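Local coordinates for Poly(Beta-D-mannuronate) lyase (Pseudopedobacter saltans, PDB 7O79), which probably cleaves alginate as a poly(beta-D-mannuronate) lyase of polysaccharide lyase family 6, using a right-handed parallel beta-helix scaffold, at residues L213-K219 against R235-T241; S151-V156 against D189-T194. All coordinates share one frame; numbering follows the deposited sequence.

Interaction 1: residues L213-K219 against R235-T241; sequences LKSNRNK and RSGNFNT
The side-chain amide of Asn240 meets residues 213-219 through both of its ends. Its OD1 accepts the backbone N of Asn218 at 2.9 Å, in the carbonyl plane, and a weak second bond from Asn218 ND2. Its ND2 donates to Ser215 O at 3.0 Å, the acceptor lying close to the amide plane. Bonds at both ends fix the rotation of this buried amide, and the Asn218 amide runs alongside it with planes 17° apart. Leu213 CD1 packs against Asn240 CG at 3.7 Å, the two side chains running past each other in opposite directions.

On the outer side, the guanidinium of Arg217 lies flat on the ring of Phe239, centres 4.2 Å apart and planes 13° apart. NH2 sits over the ring toward its rim, an off-centre cation-pi contact, while Phe239 CB lies over the middle of the guanidinium. A bend at chi2 (-96°) lays the group there. Nearby, Asn216 OD1 takes the N-H of Asn238 at 2.6 Å, the donor standing above the carbonyl plane.

Backbone pairing brackets these side chains: Ser236 N reaches Leu213 O at 3.0 Å in a nearly straight bond, and Thr241 N reaches Asn218 O at 2.9 Å. One water joins Lys219 NZ, Phe239 O and Thr241 OG1.

In the second shell, Asn218 ND2 donates to Ser215 OG, itself bonded to Ile177 O, while Asn218 OD1 is taken by Phe193. The stacked Asn218 and Asn240 are consistent with the asparagine ladder of pectate lyase-like beta-helices. The two turns occupy equivalent places in successive coils, one leading from strand 209-214 to 219-226, the other from 230-236 to 241-248; 209-214 pairs in parallel with 230-236, and 219-226 with 241-248.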
ATOM      1  N   LEU A 213      -0.881  -0.878  -5.215  1.00 20.36           N
ATOM      2  CA  LEU A 213      -1.302  -2.243  -5.500  1.00 19.95           C
ATOM      3  C   LEU A 213      -0.946  -2.594  -6.942  1.00 19.49           C
ATOM      4  O   LEU A 213      -1.375  -1.915  -7.877  1.00 21.16           O
ATOM      5  CB  LEU A 213      -2.799  -2.420  -5.257  1.00 17.98           C
ATOM      6  CG  LEU A 213      -3.320  -1.905  -3.905  1.00 20.05           C
ATOM      7  CD1 LEU A 213      -4.806  -2.214  -3.745  1.00 20.04           C
ATOM      8  CD2 LEU A 213      -2.516  -2.544  -2.776  1.00 18.65           C
ATOM      9  N   LYS A 214      -0.177  -3.661  -7.116  1.00 20.68           N
ATOM     10  CA  LYS A 214       0.214  -4.186  -8.420  1.00 20.69           C
ATOM     11  C   LYS A 214      -0.029  -5.686  -8.467  1.00 23.51           C
ATOM     12  O   LYS A 214       0.847  -6.473  -8.835  1.00 24.24           O
ATOM     13  CB  LYS A 214       1.678  -3.865  -8.702  1.00 23.98           C
ATOM     14  CG  LYS A 214       1.947  -2.382  -8.971  1.00 20.95           C
ATOM     15  CD  LYS A 214       3.427  -2.149  -9.289  1.00 25.82           C
ATOM     16  CE  LYS A 214       3.643  -0.758  -9.905  1.00 26.48           C
ATOM     17  NZ  LYS A 214       5.088  -0.370  -9.948  1.00 32.77           N
ATOM     18  N   SER A 215      -1.225  -6.100  -8.050  1.00 20.90           N
ATOM     19  CA  SER A 215      -1.612  -7.506  -7.907  1.00 21.57           C
ATOM     20  C   SER A 215      -3.103  -7.518  -7.584  1.00 22.04           C
ATOM     21  O   SER A 215      -3.716  -6.459  -7.403  1.00 20.28           O
ATOM     22  CB  SER A 215      -0.820  -8.225  -6.810  1.00 19.44           C
ATOM     23  OG  SER A 215      -0.872  -7.490  -5.591  1.00 24.69           O
ATOM     24  N   ASN A 216      -3.672  -8.729  -7.453  1.00 19.39           N
ATOM     25  CA  ASN A 216      -5.104  -8.911  -7.200  1.00 22.43           C
ATOM     26  C   ASN A 216      -5.425  -9.245  -5.746  1.00 21.23           C
ATOM     27  O   ASN A 216      -4.581  -9.709  -4.977  1.00 20.70           O
ATOM     28  CB  ASN A 216      -5.713 -10.034  -8.066  1.00 22.62           C
ATOM     29  CG  ASN A 216      -5.543  -9.806  -9.545  1.00 21.45           C
ATOM     30  OD1 ASN A 216      -5.106  -8.742  -9.980  1.00 22.58           O
ATOM     31  ND2 ASN A 216      -5.939 -10.791 -10.337  1.00 21.78           N
ATOM     32  N   ARG A 217      -6.701  -9.009  -5.399  1.00 23.59           N
ATOM     33  CA  ARG A 217      -7.359  -9.512  -4.182  1.00 23.29           C
ATOM     34  C   ARG A 217      -6.730  -9.002  -2.898  1.00 20.71           C
ATOM     35  O   ARG A 217      -6.706  -9.695  -1.882  1.00 23.12           O
ATOM     36  CB  ARG A 217      -7.448 -11.034  -4.167  1.00 23.48           C
ATOM     37  CG  ARG A 217      -7.845 -11.614  -5.475  1.00 27.39           C
ATOM     38  CD  ARG A 217      -9.331 -11.868  -5.462  1.00 27.79           C
ATOM     39  NE  ARG A 217      -9.822 -12.290  -6.768  1.00 34.39           N
ATOM     40  CZ  ARG A 217     -11.105 -12.312  -7.116  1.00 36.77           C
ATOM     41  NH1 ARG A 217     -12.042 -11.922  -6.257  1.00 34.90           N
ATOM     42  NH2 ARG A 217     -11.452 -12.719  -8.333  1.00 38.96           N
ATOM     43  N   ASN A 218      -6.288  -7.768  -2.926  1.00 19.18           N
ATOM     44  CA  ASN A 218      -5.729  -7.137  -1.759  1.00 20.90           C
ATOM     45  C   ASN A 218      -6.797  -6.366  -1.000  1.00 19.48           C
ATOM     46  O   ASN A 218      -7.778  -5.989  -1.561  1.00 20.49           O
ATOM     47  CB  ASN A 218      -4.590  -6.232  -2.168  1.00 18.68           C
ATOM     48  CG  ASN A 218      -3.472  -6.997  -2.841  1.00 17.93           C
ATOM     49  OD1 ASN A 218      -2.865  -7.823  -2.255  1.00 19.21           O
ATOM     50  ND2 ASN A 218      -3.267  -6.741  -4.066  1.00 18.23           N
ATOM     51  N   LYS A 219      -6.585  -6.187   0.288  1.00 22.04           N
ATOM     52  CA  LYS A 219      -7.488  -5.447   1.146  1.00 22.91           C
ATOM     53  C   LYS A 219      -6.837  -4.244   1.824  1.00 21.02           C
ATOM     54  O   LYS A 219      -5.980  -4.402   2.646  1.00 20.69           O
ATOM     55  CB  LYS A 219      -8.042  -6.350   2.227  1.00 21.66           C
ATOM     56  CG  LYS A 219      -8.485  -7.699   1.749  1.00 27.14           C
ATOM     57  CD  LYS A 219      -9.695  -7.515   0.892  1.00 31.66           C
ATOM     58  CE  LYS A 219     -10.698  -8.631   1.007  1.00 33.36           C
ATOM     59  NZ  LYS A 219     -10.688  -9.379  -0.253  1.00 40.37           N
ATOM     60  N   ARG A 235      -2.540   0.421  -8.942  1.00 22.00           N
ATOM     61  CA  ARG A 235      -1.818   0.695 -10.189  1.00 23.31           C
ATOM     62  C   ARG A 235      -2.001  -0.416 -11.218  1.00 21.46           C
ATOM     63  O   ARG A 235      -2.189  -0.141 -12.410  1.00 20.66           O
ATOM     64  CB  ARG A 235      -0.329   0.886  -9.897  1.00 19.27           C
ATOM     65  CG  ARG A 235       0.549   1.006 -11.144  1.00 21.60           C
ATOM     66  CD  ARG A 235       0.180   2.201 -12.030  1.00 26.39           C
ATOM     67  NE  ARG A 235       1.037   2.259 -13.207  1.00 23.77           N
ATOM     68  CZ  ARG A 235       0.840   1.568 -14.330  1.00 28.83           C
ATOM     69  NH1 ARG A 235      -0.244   0.794 -14.473  1.00 21.92           N
ATOM     70  NH2 ARG A 235       1.715   1.685 -15.333  1.00 24.21           N
ATOM     71  N   SER A 236      -1.899  -1.666 -10.777  1.00 19.11           N
ATOM     72  CA  SER A 236      -2.057  -2.837 -11.629  1.00 21.97           C
ATOM     73  C   SER A 236      -2.937  -3.836 -10.899  1.00 20.75           C
ATOM     74  O   SER A 236      -3.194  -3.706  -9.694  1.00 23.09           O
ATOM     75  CB  SER A 236      -0.700  -3.470 -11.985  1.00 22.39           C
ATOM     76  OG  SER A 236      -0.048  -2.673 -12.946  1.00 30.18           O
ATOM     77  N   GLY A 237      -3.413  -4.839 -11.637  1.00 23.43           N
ATOM     78  CA  GLY A 237      -4.212  -5.886 -11.031  1.00 20.31           C
ATOM     79  C   GLY A 237      -5.687  -5.559 -10.953  1.00 19.47           C
ATOM     80  O   GLY A 237      -6.170  -4.511 -11.404  1.00 21.21           O
ATOM     81  N   ASN A 238      -6.418  -6.502 -10.358  1.00 18.03           N
ATOM     82  CA  ASN A 238      -7.867  -6.557 -10.429  1.00 20.56           C
ATOM     83  C   ASN A 238      -8.439  -7.059  -9.106  1.00 22.48           C
ATOM     84  O   ASN A 238      -7.748  -7.682  -8.304  1.00 20.17           O
ATOM     85  CB  ASN A 238      -8.347  -7.443 -11.601  1.00 23.68           C
ATOM     86  CG  ASN A 238      -7.749  -7.024 -12.947  1.00 26.32           C
ATOM     87  OD1 ASN A 238      -8.116  -5.979 -13.489  1.00 23.75           O
ATOM     88  ND2 ASN A 238      -6.824  -7.819 -13.479  1.00 24.41           N
ATOM     89  N   PHE A 239      -9.726  -6.777  -8.892  1.00 23.84           N
ATOM     90  CA  PHE A 239     -10.460  -7.238  -7.699  1.00 24.27           C
ATOM     91  C   PHE A 239      -9.761  -6.827  -6.397  1.00 22.14           C
ATOM     92  O   PHE A 239      -9.531  -7.638  -5.495  1.00 21.82           O
ATOM     93  CB  PHE A 239     -10.692  -8.752  -7.750  1.00 22.05           C
ATOM     94  CG  PHE A 239     -11.059  -9.255  -9.119  1.00 24.60           C
ATOM     95  CD1 PHE A 239     -12.341  -9.071  -9.613  1.00 27.27           C
ATOM     96  CD2 PHE A 239     -10.141  -9.935  -9.898  1.00 23.99           C
ATOM     97  CE1 PHE A 239     -12.681  -9.527 -10.875  1.00 29.55           C
ATOM     98  CE2 PHE A 239     -10.479 -10.392 -11.150  1.00 27.69           C
ATOM     99  CZ  PHE A 239     -11.749 -10.192 -11.638  1.00 25.41           C
ATOM    100  N   ASN A 240      -9.428  -5.545  -6.289  1.00 20.06           N
ATOM    101  CA  ASN A 240      -8.889  -5.037  -5.039  1.00 20.66           C
ATOM    102  C   ASN A 240      -9.983  -4.356  -4.232  1.00 18.75           C
ATOM    103  O   ASN A 240     -10.989  -3.906  -4.778  1.00 20.32           O
ATOM    104  CB  ASN A 240      -7.722  -4.086  -5.291  1.00 16.75           C
ATOM    105  CG  ASN A 240      -6.469  -4.837  -5.706  1.00 20.03           C
ATOM    106  OD1 ASN A 240      -6.074  -5.811  -5.045  1.00 21.35           O
ATOM    107  ND2 ASN A 240      -5.868  -4.431  -6.819  1.00 17.51           N
ATOM    108  N   THR A 241      -9.789  -4.319  -2.916  1.00 21.84           N
ATOM    109  CA  THR A 241     -10.774  -3.767  -1.992  1.00 22.38           C
ATOM    110  C   THR A 241     -10.153  -2.608  -1.229  1.00 20.12           C
ATOM    111  O   THR A 241      -9.111  -2.765  -0.580  1.00 20.87           O
ATOM    112  CB  THR A 241     -11.302  -4.831  -1.029  1.00 21.91           C
ATOM    113  OG1 THR A 241     -12.011  -5.834  -1.763  1.00 25.03           O
ATOM    114  CG2 THR A 241     -12.243  -4.210  -0.005  1.00 22.76           C
TER
HETATM  115  O   HOH W   1     -10.483  -7.753  -2.910  1.00 24.51           O

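Interaction 2: residues S151-V156 against D189-T194; sequences SRYNTV and DGAFFT. With PO4 (phosphate ion), chain B.
Arg152 and Asp189 form a side-on, two-pronged salt bridge: NE donates to OD1 at 3.0 Å and NH1 to OD2 at 2.7 Å, both on the syn side of the carboxylate, though both nitrogens sit somewhat out of its plane. The two flat groups are 8° from parallel. Elsewhere on its edge the guanidinium meets a phosphate ion, with NH2 3.1 Å from its O1; Asn150 N binds the same ion. Replacing this arginine by an alanine removes both prongs, and Asp189 would probably lose its cationic mate and the phosphate part of its hold.

The aromatic contact is an offset stack of Tyr153 on Phe192, centroids 4.6 Å apart and planes at 6°. The displacement places Phe192 CB over the middle of the tyrosine ring and Tyr153 OH over the phenylalanine ring. With chi1 at -162°, CG of Phe193 lies opposite the backbone N, and the ring reaches Asn154 CB and Val156 CG2.

Backbone bonds run from Tyr153 N to Ala191 O (3.0 Å), Thr194 N to Asn154 O (2.9 Å) and Val156 N to Thr194 O (2.8 Å), the last two as parallel pairing. One water accepts the Asn154 N-H; another donates to Asn154 O and Phe192 O and accepts from Thr194 OG1.

With a carboxylate and a phosphate both at its edge, the guanidinium is likely to be held in its charged form.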
ATOM      1  N   SER A 151       4.227 -15.330  -2.138  1.00 25.67           N
ATOM      2  CA  SER A 151       4.118 -14.422  -0.990  1.00 25.12           C
ATOM      3  C   SER A 151       2.659 -13.926  -0.874  1.00 25.31           C
ATOM      4  O   SER A 151       2.290 -12.783  -1.168  1.00 21.94           O
ATOM      5  CB  SER A 151       5.138 -13.283  -1.127  1.00 21.96           C
ATOM      6  OG  SER A 151       5.100 -12.385  -0.043  1.00 25.28           O
ATOM      7  N   ARG A 152       1.779 -14.814  -0.417  1.00 19.76           N
ATOM      8  CA  ARG A 152       0.350 -14.563  -0.345  1.00 18.95           C
ATOM      9  C   ARG A 152      -0.106 -14.520   1.107  1.00 22.52           C
ATOM     10  O   ARG A 152       0.506 -15.150   1.981  1.00 21.62           O
ATOM     11  CB  ARG A 152      -0.443 -15.651  -1.081  1.00 21.60           C
ATOM     12  CG  ARG A 152      -0.141 -15.770  -2.555  1.00 23.11           C
ATOM     13  CD  ARG A 152      -0.945 -16.887  -3.206  1.00 26.72           C
ATOM     14  NE  ARG A 152      -0.871 -16.821  -4.664  1.00 31.61           N
ATOM     15  CZ  ARG A 152       0.179 -17.230  -5.378  1.00 31.15           C
ATOM     16  NH1 ARG A 152       0.168 -17.139  -6.707  1.00 29.45           N
ATOM     17  NH2 ARG A 152       1.246 -17.721  -4.760  1.00 27.89           N
ATOM     18  N   TYR A 153      -1.210 -13.792   1.342  1.00 20.63           N
ATOM     19  CA  TYR A 153      -1.910 -13.752   2.640  1.00 21.25           C
ATOM     20  C   TYR A 153      -1.071 -13.125   3.753  1.00 21.49           C
ATOM     21  O   TYR A 153      -1.158 -13.516   4.915  1.00 22.51           O
ATOM     22  CB  TYR A 153      -2.412 -15.140   3.068  1.00 23.23           C
ATOM     23  CG  TYR A 153      -3.519 -15.655   2.172  1.00 24.14           C
ATOM     24  CD1 TYR A 153      -4.839 -15.264   2.389  1.00 30.29           C
ATOM     25  CD2 TYR A 153      -3.255 -16.530   1.130  1.00 25.24           C
ATOM     26  CE1 TYR A 153      -5.867 -15.712   1.559  1.00 29.56           C
ATOM     27  CE2 TYR A 153      -4.266 -16.991   0.308  1.00 28.36           C
ATOM     28  CZ  TYR A 153      -5.559 -16.587   0.527  1.00 31.56           C
ATOM     29  OH  TYR A 153      -6.551 -17.047  -0.296  1.00 37.69           O
ATOM     30  N   ASN A 154      -0.250 -12.149   3.413  1.00 23.42           N
ATOM     31  CA  ASN A 154       0.462 -11.377   4.416  1.00 20.32           C
ATOM     32  C   ASN A 154      -0.396 -10.196   4.859  1.00 21.32           C
ATOM     33  O   ASN A 154      -1.210  -9.672   4.093  1.00 20.59           O
ATOM     34  CB  ASN A 154       1.807 -10.913   3.862  1.00 19.38           C
ATOM     35  CG  ASN A 154       2.702 -12.083   3.468  1.00 23.81           C
ATOM     36  OD1 ASN A 154       2.912 -12.999   4.269  1.00 22.33           O
ATOM     37  ND2 ASN A 154       3.249 -12.052   2.242  1.00 21.04           N
ATOM     38  N   THR A 155      -0.235  -9.807   6.121  1.00 22.07           N
ATOM     39  CA  THR A 155      -1.102  -8.818   6.751  1.00 23.72           C
ATOM     40  C   THR A 155      -0.228  -7.831   7.507  1.00 23.69           C
ATOM     41  O   THR A 155       0.689  -8.241   8.226  1.00 22.45           O
ATOM     42  CB  THR A 155      -2.110  -9.500   7.703  1.00 20.97           C
ATOM     43  OG1 THR A 155      -3.013 -10.305   6.938  1.00 23.26           O
ATOM     44  CG2 THR A 155      -2.938  -8.463   8.483  1.00 24.11           C
ATOM     45  N   VAL A 156      -0.496  -6.538   7.326  1.00 21.32           N
ATOM     46  CA  VAL A 156       0.159  -5.472   8.070  1.00 18.69           C
ATOM     47  C   VAL A 156      -0.956  -4.649   8.714  1.00 22.87           C
ATOM     48  O   VAL A 156      -1.786  -4.071   8.002  1.00 20.12           O
ATOM     49  CB  VAL A 156       1.029  -4.586   7.155  1.00 18.01           C
ATOM     50  CG1 VAL A 156       1.546  -3.355   7.919  1.00 19.95           C
ATOM     51  CG2 VAL A 156       2.162  -5.393   6.501  1.00 19.07           C
ATOM     52  N   ASP A 189      -6.693 -15.911  -8.548  1.00 25.82           N
ATOM     53  CA  ASP A 189      -5.517 -15.747  -7.705  1.00 28.07           C
ATOM     54  C   ASP A 189      -5.257 -14.271  -7.408  1.00 23.55           C
ATOM     55  O   ASP A 189      -5.963 -13.377  -7.879  1.00 24.61           O
ATOM     56  CB  ASP A 189      -4.308 -16.395  -8.386  1.00 25.71           C
ATOM     57  CG  ASP A 189      -3.287 -16.949  -7.405  1.00 29.80           C
ATOM     58  OD1 ASP A 189      -3.456 -16.797  -6.181  1.00 27.69           O
ATOM     59  OD2 ASP A 189      -2.272 -17.511  -7.881  1.00 32.41           O
ATOM     60  N   GLY A 190      -4.207 -14.033  -6.628  1.00 25.55           N
ATOM     61  CA  GLY A 190      -3.789 -12.697  -6.246  1.00 20.98           C
ATOM     62  C   GLY A 190      -2.726 -12.790  -5.173  1.00 25.39           C
ATOM     63  O   GLY A 190      -2.263 -13.886  -4.819  1.00 24.85           O
ATOM     64  N   ALA A 191      -2.323 -11.606  -4.670  1.00 21.79           N
ATOM     65  CA  ALA A 191      -1.422 -11.527  -3.520  1.00 21.55           C
ATOM     66  C   ALA A 191      -2.155 -11.704  -2.191  1.00 21.65           C
ATOM     67  O   ALA A 191      -1.558 -12.164  -1.211  1.00 21.75           O
ATOM     68  CB  ALA A 191      -0.691 -10.178  -3.498  1.00 17.99           C
ATOM     69  N   PHE A 192      -3.432 -11.341  -2.140  1.00 20.16           N
ATOM     70  CA  PHE A 192      -4.215 -11.418  -0.906  1.00 22.31           C
ATOM     71  C   PHE A 192      -3.499 -10.723   0.251  1.00 20.69           C
ATOM     72  O   PHE A 192      -3.435 -11.232   1.377  1.00 21.72           O
ATOM     73  CB  PHE A 192      -4.560 -12.866  -0.550  1.00 22.89           C
ATOM     74  CG  PHE A 192      -5.289 -13.617  -1.646  1.00 24.27           C
ATOM     75  CD1 PHE A 192      -6.678 -13.611  -1.694  1.00 23.70           C
ATOM     76  CD2 PHE A 192      -4.594 -14.385  -2.573  1.00 26.70           C
ATOM     77  CE1 PHE A 192      -7.360 -14.310  -2.672  1.00 24.49           C
ATOM     78  CE2 PHE A 192      -5.276 -15.111  -3.554  1.00 25.91           C
ATOM     79  CZ  PHE A 192      -6.652 -15.068  -3.610  1.00 23.50           C
ATOM     80  N   PHE A 193      -2.946  -9.548  -0.029  1.00 18.85           N
ATOM     81  CA  PHE A 193      -2.231  -8.762   0.975  1.00 20.26           C
ATOM     82  C   PHE A 193      -3.219  -7.855   1.699  1.00 19.79           C
ATOM     83  O   PHE A 193      -4.099  -7.260   1.076  1.00 18.63           O
ATOM     84  CB  PHE A 193      -1.131  -7.929   0.312  1.00 21.90           C
ATOM     85  CG  PHE A 193      -0.065  -7.424   1.253  1.00 19.20           C
ATOM     86  CD1 PHE A 193      -0.289  -6.313   2.068  1.00 21.93           C
ATOM     87  CD2 PHE A 193       1.178  -8.045   1.301  1.00 22.21           C
ATOM     88  CE1 PHE A 193       0.713  -5.840   2.925  1.00 21.39           C
ATOM     89  CE2 PHE A 193       2.168  -7.596   2.166  1.00 20.05           C
ATOM     90  CZ  PHE A 193       1.945  -6.493   2.974  1.00 18.35           C
ATOM     91  N   THR A 194      -3.081  -7.760   3.010  1.00 19.82           N
ATOM     92  CA  THR A 194      -3.993  -6.953   3.814  1.00 19.25           C
ATOM     93  C   THR A 194      -3.224  -5.793   4.428  1.00 18.95           C
ATOM     94  O   THR A 194      -2.247  -6.010   5.160  1.00 20.18           O
ATOM     95  CB  THR A 194      -4.660  -7.793   4.901  1.00 21.32           C
ATOM     96  OG1 THR A 194      -5.567  -8.715   4.291  1.00 22.07           O
ATOM     97  CG2 THR A 194      -5.428  -6.888   5.887  1.00 19.44           C
TER
HETATM   98  P   PO4 B 501       3.536 -18.313  -7.890  1.00 49.42           P
HETATM   99  O1  PO4 B 501       3.428 -17.216  -6.841  1.00 36.72           O
HETATM  100  O2  PO4 B 501       3.620 -19.652  -7.179  1.00 43.27           O
HETATM  101  O3  PO4 B 501       4.783 -18.069  -8.704  1.00 42.78           O
HETATM  102  O4  PO4 B 501       2.358 -18.319  -8.845  1.00 44.91           O
HETATM  103  O   HOH W   2       0.457 -11.232   0.559  1.00 19.97           O
HETATM  104  O   HOH W   3      -3.775 -10.778   3.869  1.00 23.47           O

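Overall arrangement
Interactions 1 and 2 join consecutive coils of one beta-helix, with strands 155-162, 194-201, 219-226 and 241-248 side by side in parallel; their centres lie about 10 Å apart. They touch directly through the middle turns: Asn218 OD1 is 2.8 Å from Phe193 N and Lys219 N is 2.8 Å from Phe193 O, both probable hydrogen bonds. Asn218 therefore links the stacked amides of interaction 1 to the turn of interaction 2. Outside, Arg217 touches Phe192, extending the row Tyr153, Phe192, Arg217, Phe239 across four turns. The phosphate, held by Arg152 and Asn150, belongs to the interaction 2 end and, as a probable crystallisation component, is no evidence for where substrate binds.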